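Side-chain contacts in beta-L-arabinobiosidase (Bacteroides thetaiotaomicron, PDB 5MQR), which probably hydrolyses glycosidic bonds in plant pectin, possibly releasing beta-L-arabinobiose, and may also have exo-sialidase activity: residues Asp1023-Ile1026 against Thr1027-Gly1031; Thr956-Ala959 against Asn960-Asn964. All blocks are in the same frame, centred on the assembly; numbering follows the deposited sequence.

Interaction 1: Asp1023-Ile1026 against Thr1027-Gly1031; sequences DLMI and TGLIG
Thr1027 and Asp1023, one helical turn apart, show how a threonine can serve its own helix. Two donors of Thr1027 grip Asp1023 O: the hydroxyl OG1 at 2.6 Å and the amide N at 2.9 Å. They arrive from opposite faces of the carbonyl plane, each tilted from it. The hydroxyl can do this because chi1 of 64° sets OG1 between the backbone N and the carbonyl carbon, facing back along the helix. Water 1 ties the side chains together as well, donating to Asp1023 OD2 and to Thr1027 OG1. The other carboxylate oxygen, Asp1023 OD1, forms a salt bridge with Arg720, accepts a bond from Trp721 NE1 and lies 3.5 Å from the methyl Thr1027 CG2.

The backbone bonding widens from i+4 to i+5. Leu1024 O is shared by Gly1028 N at 2.9 Å, above the carbonyl plane, and by Leu1029 N at 3.1 Å, almost in line with the C=O. Met1025 O then accepts from Ile1030 N at 2.9 Å. This i to i+5 pattern marks a wider pi-type turn at 1027-1029 of helix 1022-1029. Gly1031, with positive phi, is the first residue to leave helical geometry, and its backbone bonds to Asn1043.

The apolar contact belongs to Met1025 (a selenomethionine) and Leu1029, whose side chains run side by side in the same direction. Met1025 SE meets Leu1029 CD2 at 3.8 Å, the Met1025 chain being bent at chi2 and chi3. Helix 972-985 packs on both through Met979 and Phe976; Ile1026 and Ile1030 instead touch Leu1056 on strand 1053-1061.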
loop_
_atom_site.group_PDB
_atom_site.type_symbol
_atom_site.label_atom_id
_atom_site.label_comp_id
_atom_site.label_asym_id
_atom_site.label_seq_id
_atom_site.Cartn_x
_atom_site.Cartn_y
_atom_site.Cartn_z
ATOM N N ASP A 1023 8.455 -18.188 -13.982
ATOM C CA ASP A 1023 9.763 -18.071 -13.384
ATOM C C ASP A 1023 10.475 -16.855 -13.922
ATOM O O ASP A 1023 11.226 -16.205 -13.207
ATOM C CB ASP A 1023 10.624 -19.294 -13.605
ATOM C CG ASP A 1023 11.958 -19.170 -12.912
ATOM O OD1 ASP A 1023 11.983 -18.922 -11.673
ATOM O OD2 ASP A 1023 12.977 -19.248 -13.610
ATOM N N LEU A 1024 10.234 -16.566 -15.194
ATOM C CA LEU A 1024 10.822 -15.397 -15.872
ATOM C C LEU A 1024 10.171 -14.117 -15.363
ATOM O O LEU A 1024 10.851 -13.112 -15.162
ATOM C CB LEU A 1024 10.637 -15.473 -17.391
ATOM C CG LEU A 1024 10.989 -16.786 -18.092
ATOM C CD1 LEU A 1024 10.587 -16.695 -19.556
ATOM C CD2 LEU A 1024 12.477 -17.111 -17.956
HETATM N N MSE A 1025 8.855 -14.158 -15.167
HETATM C CA MSE A 1025 8.126 -13.017 -14.627
HETATM C C MSE A 1025 8.665 -12.652 -13.252
HETATM O O MSE A 1025 8.967 -11.502 -12.992
HETATM C CB MSE A 1025 6.629 -13.300 -14.550
HETATM C CG MSE A 1025 5.946 -13.524 -15.898
HETATM SE SE MSE A 1025 5.722 -11.802 -16.819
HETATM C CE MSE A 1025 4.202 -11.242 -15.687
ATOM N N ILE A 1026 8.830 -13.654 -12.396
ATOM C CA ILE A 1026 9.226 -13.465 -11.015
ATOM C C ILE A 1026 10.704 -13.100 -10.858
ATOM O O ILE A 1026 11.047 -12.189 -10.077
ATOM C CB ILE A 1026 8.887 -14.716 -10.194
ATOM C CG1 ILE A 1026 7.367 -14.880 -10.116
ATOM C CG2 ILE A 1026 9.465 -14.632 -8.779
ATOM C CD1 ILE A 1026 6.906 -16.238 -9.608
ATOM N N THR A 1027 11.583 -13.793 -11.576
ATOM C CA THR A 1027 13.022 -13.602 -11.375
ATOM C C THR A 1027 13.685 -12.618 -12.324
ATOM O O THR A 1027 14.794 -12.170 -12.033
ATOM C CB THR A 1027 13.829 -14.927 -11.439
ATOM O OG1 THR A 1027 13.723 -15.498 -12.745
ATOM C CG2 THR A 1027 13.340 -15.902 -10.412
ATOM N N GLY A 1028 13.056 -12.308 -13.458
ATOM C CA GLY A 1028 13.671 -11.451 -14.460
ATOM C C GLY A 1028 12.973 -10.111 -14.520
ATOM O O GLY A 1028 13.564 -9.071 -14.189
ATOM N N LEU A 1029 11.704 -10.141 -14.942
ATOM C CA LEU A 1029 10.880 -8.929 -15.079
ATOM C C LEU A 1029 10.691 -8.187 -13.743
ATOM O O LEU A 1029 11.102 -7.062 -13.606
ATOM C CB LEU A 1029 9.522 -9.283 -15.678
ATOM C CG LEU A 1029 8.793 -8.067 -16.214
ATOM C CD1 LEU A 1029 9.326 -7.635 -17.566
ATOM C CD2 LEU A 1029 7.336 -8.402 -16.348
ATOM N N ILE A 1030 10.093 -8.840 -12.762
ATOM C CA ILE A 1030 9.984 -8.288 -11.411
ATOM C C ILE A 1030 11.349 -8.303 -10.731
ATOM O O ILE A 1030 11.658 -7.430 -9.929
ATOM C CB ILE A 1030 8.993 -9.101 -10.551
ATOM C CG1 ILE A 1030 7.579 -9.043 -11.138
ATOM C CG2 ILE A 1030 8.966 -8.613 -9.098
ATOM C CD1 ILE A 1030 6.892 -7.715 -10.932
ATOM N N GLY A 1031 12.168 -9.299 -11.058
ATOM C CA GLY A 1031 13.557 -9.267 -10.707
ATOM C C GLY A 1031 13.909 -9.779 -9.326
ATOM O O GLY A 1031 14.974 -9.411 -8.806
HETATM O O HOH W 1 15.120 -17.941 -12.837
#

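Interaction 2: Thr956-Ala959 against Asn960-Asn964; sequences TAMA and NFMNN
Ala959 O is gripped twice by Asn963: the backbone N donates at 2.8 Å and the side-chain ND2 at 2.9 Å. The backbone bond is one rung of the regular i to i+4 ladder of an alpha-helix, here the last two turns of helix 948-964 in the MGH1-like glycoside hydrolase domain; the side-chain amide adds a second bond back onto the preceding turn. The two donors come from opposite faces of the carbonyl plane, ND2 from well above it, yet the acceptor lies only 3° from the plane of the Asn963 amide and the N-H points almost straight at it (167°). This bond and the one from Asn1043 ND2 to Asn963 OD1 together would hold the amide's rotation.

Asn960 handles the preceding turn differently. Its backbone N donates to Thr956 O at 3.0 Å, whereas its side chain reaches the same carbonyl through water 2, which donates to both Thr956 O and Asn960 OD1. Arg1033 and the carbonyl of Trp892 hold the two ends of this amide.

On another side of the helix the chains of Met958 and Met962, both selenomethionines, lie alongside, pointing the same way, and Met962 touches Asp972 and Tyr975 of helix 972-985. With chi1 at -72°, Met962 CG stands anti to its own carbonyl carbon and rests 3.2 Å from Met958 O, while Met962 SE meets Met958 CG at 4.1 Å.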
loop_
_atom_site.group_PDB
_atom_site.type_symbol
_atom_site.label_atom_id
_atom_site.label_comp_id
_atom_site.label_asym_id
_atom_site.label_seq_id
_atom_site.Cartn_x
_atom_site.Cartn_y
_atom_site.Cartn_z
ATOM N N THR A 956 16.203 -16.621 -19.510
ATOM C CA THR A 956 16.748 -16.893 -18.186
ATOM C C THR A 956 18.194 -16.473 -18.182
ATOM O O THR A 956 18.652 -15.769 -17.301
ATOM C CB THR A 956 16.591 -18.389 -17.827
ATOM O OG1 THR A 956 15.196 -18.687 -17.717
ATOM C CG2 THR A 956 17.279 -18.740 -16.492
ATOM N N ALA A 957 18.909 -16.925 -19.219
ATOM C CA ALA A 957 20.301 -16.561 -19.462
ATOM C C ALA A 957 20.505 -15.058 -19.633
ATOM O O ALA A 957 21.473 -14.502 -19.112
ATOM C CB ALA A 957 20.793 -17.301 -20.695
HETATM N N MSE A 958 19.596 -14.406 -20.366
HETATM C CA MSE A 958 19.691 -12.961 -20.640
HETATM C C MSE A 958 19.558 -12.179 -19.369
HETATM O O MSE A 958 20.288 -11.207 -19.143
HETATM C CB MSE A 958 18.620 -12.530 -21.617
HETATM C CG MSE A 958 18.864 -11.133 -22.152
HETATM SE SE MSE A 958 17.394 -10.549 -23.340
HETATM C CE MSE A 958 16.834 -12.119 -24.378
ATOM N N ALA A 959 18.627 -12.616 -18.530
ATOM C CA ALA A 959 18.466 -12.045 -17.199
ATOM C C ALA A 959 19.712 -12.231 -16.350
ATOM O O ALA A 959 20.113 -11.303 -15.664
ATOM C CB ALA A 959 17.252 -12.645 -16.496
ATOM N N ASN A 960 20.318 -13.425 -16.385
ATOM C CA ASN A 960 21.546 -13.660 -15.617
ATOM C C ASN A 960 22.638 -12.709 -16.062
ATOM O O ASN A 960 23.321 -12.102 -15.241
ATOM C CB ASN A 960 22.038 -15.099 -15.777
ATOM C CG ASN A 960 21.224 -16.099 -14.980
ATOM O OD1 ASN A 960 20.457 -15.755 -14.073
ATOM N ND2 ASN A 960 21.413 -17.364 -15.306
ATOM N N PHE A 961 22.788 -12.613 -17.377
ATOM C CA PHE A 961 23.761 -11.740 -17.998
ATOM C C PHE A 961 23.526 -10.308 -17.556
ATOM O O PHE A 961 24.464 -9.639 -17.148
ATOM C CB PHE A 961 23.647 -11.830 -19.510
ATOM C CG PHE A 961 24.667 -11.018 -20.253
ATOM C CD1 PHE A 961 26.036 -11.304 -20.134
ATOM C CD2 PHE A 961 24.258 -10.017 -21.158
ATOM C CE1 PHE A 961 26.957 -10.576 -20.859
ATOM C CE2 PHE A 961 25.187 -9.299 -21.886
ATOM C CZ PHE A 961 26.527 -9.566 -21.724
HETATM N N MSE A 962 22.275 -9.864 -17.594
HETATM C CA MSE A 962 21.961 -8.479 -17.225
HETATM C C MSE A 962 22.108 -8.204 -15.747
HETATM O O MSE A 962 22.477 -7.087 -15.351
HETATM C CB MSE A 962 20.572 -8.127 -17.706
HETATM C CG MSE A 962 20.604 -7.991 -19.225
HETATM SE SE MSE A 962 18.786 -7.694 -19.918
HETATM C CE MSE A 962 18.675 -5.800 -19.411
ATOM N N ASN A 963 21.833 -9.200 -14.917
ATOM C CA ASN A 963 22.012 -9.055 -13.478
ATOM C C ASN A 963 23.452 -9.214 -12.995
ATOM O O ASN A 963 23.849 -8.498 -12.092
ATOM C CB ASN A 963 21.147 -10.057 -12.709
ATOM C CG ASN A 963 19.739 -9.585 -12.540
ATOM O OD1 ASN A 963 19.434 -8.918 -11.552
ATOM N ND2 ASN A 963 18.866 -9.906 -13.503
ATOM N N ASN A 964 24.214 -10.153 -13.567
ATOM C CA ASN A 964 25.464 -10.597 -12.946
ATOM C C ASN A 964 26.721 -10.146 -13.679
ATOM O O ASN A 964 27.799 -10.334 -13.166
ATOM C CB ASN A 964 25.465 -12.128 -12.781
ATOM C CG ASN A 964 24.300 -12.628 -11.960
ATOM O OD1 ASN A 964 23.815 -11.942 -11.069
ATOM N ND2 ASN A 964 23.834 -13.824 -12.260
HETATM O O HOH W 2 17.687 -15.262 -14.600
#

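Interactions 1 and 2 hold turns of two helices, 1022-1029 and 948-964, that pack on one another; the centres of the two interactions lie about 11 Å apart. Leu1024 CD2 lies 3.2 Å from Thr956 OG1, and Gly1028 CA comes 4.3 Å from Ala959 CB, a close pairing of small residues. All nine residues of 1023-1031 are buried, whereas Thr956 and Met962 are partly exposed. Hydroxyl and amide are the side-chain donors, respectively, and only interaction 1 widens into a pi-type turn. It alone meets strand 1053-1061, through Ile1026 and Ile1030; both meet helix 972-985. Arg1033 joins them, donating to Thr1027 O and Asn960 OD1.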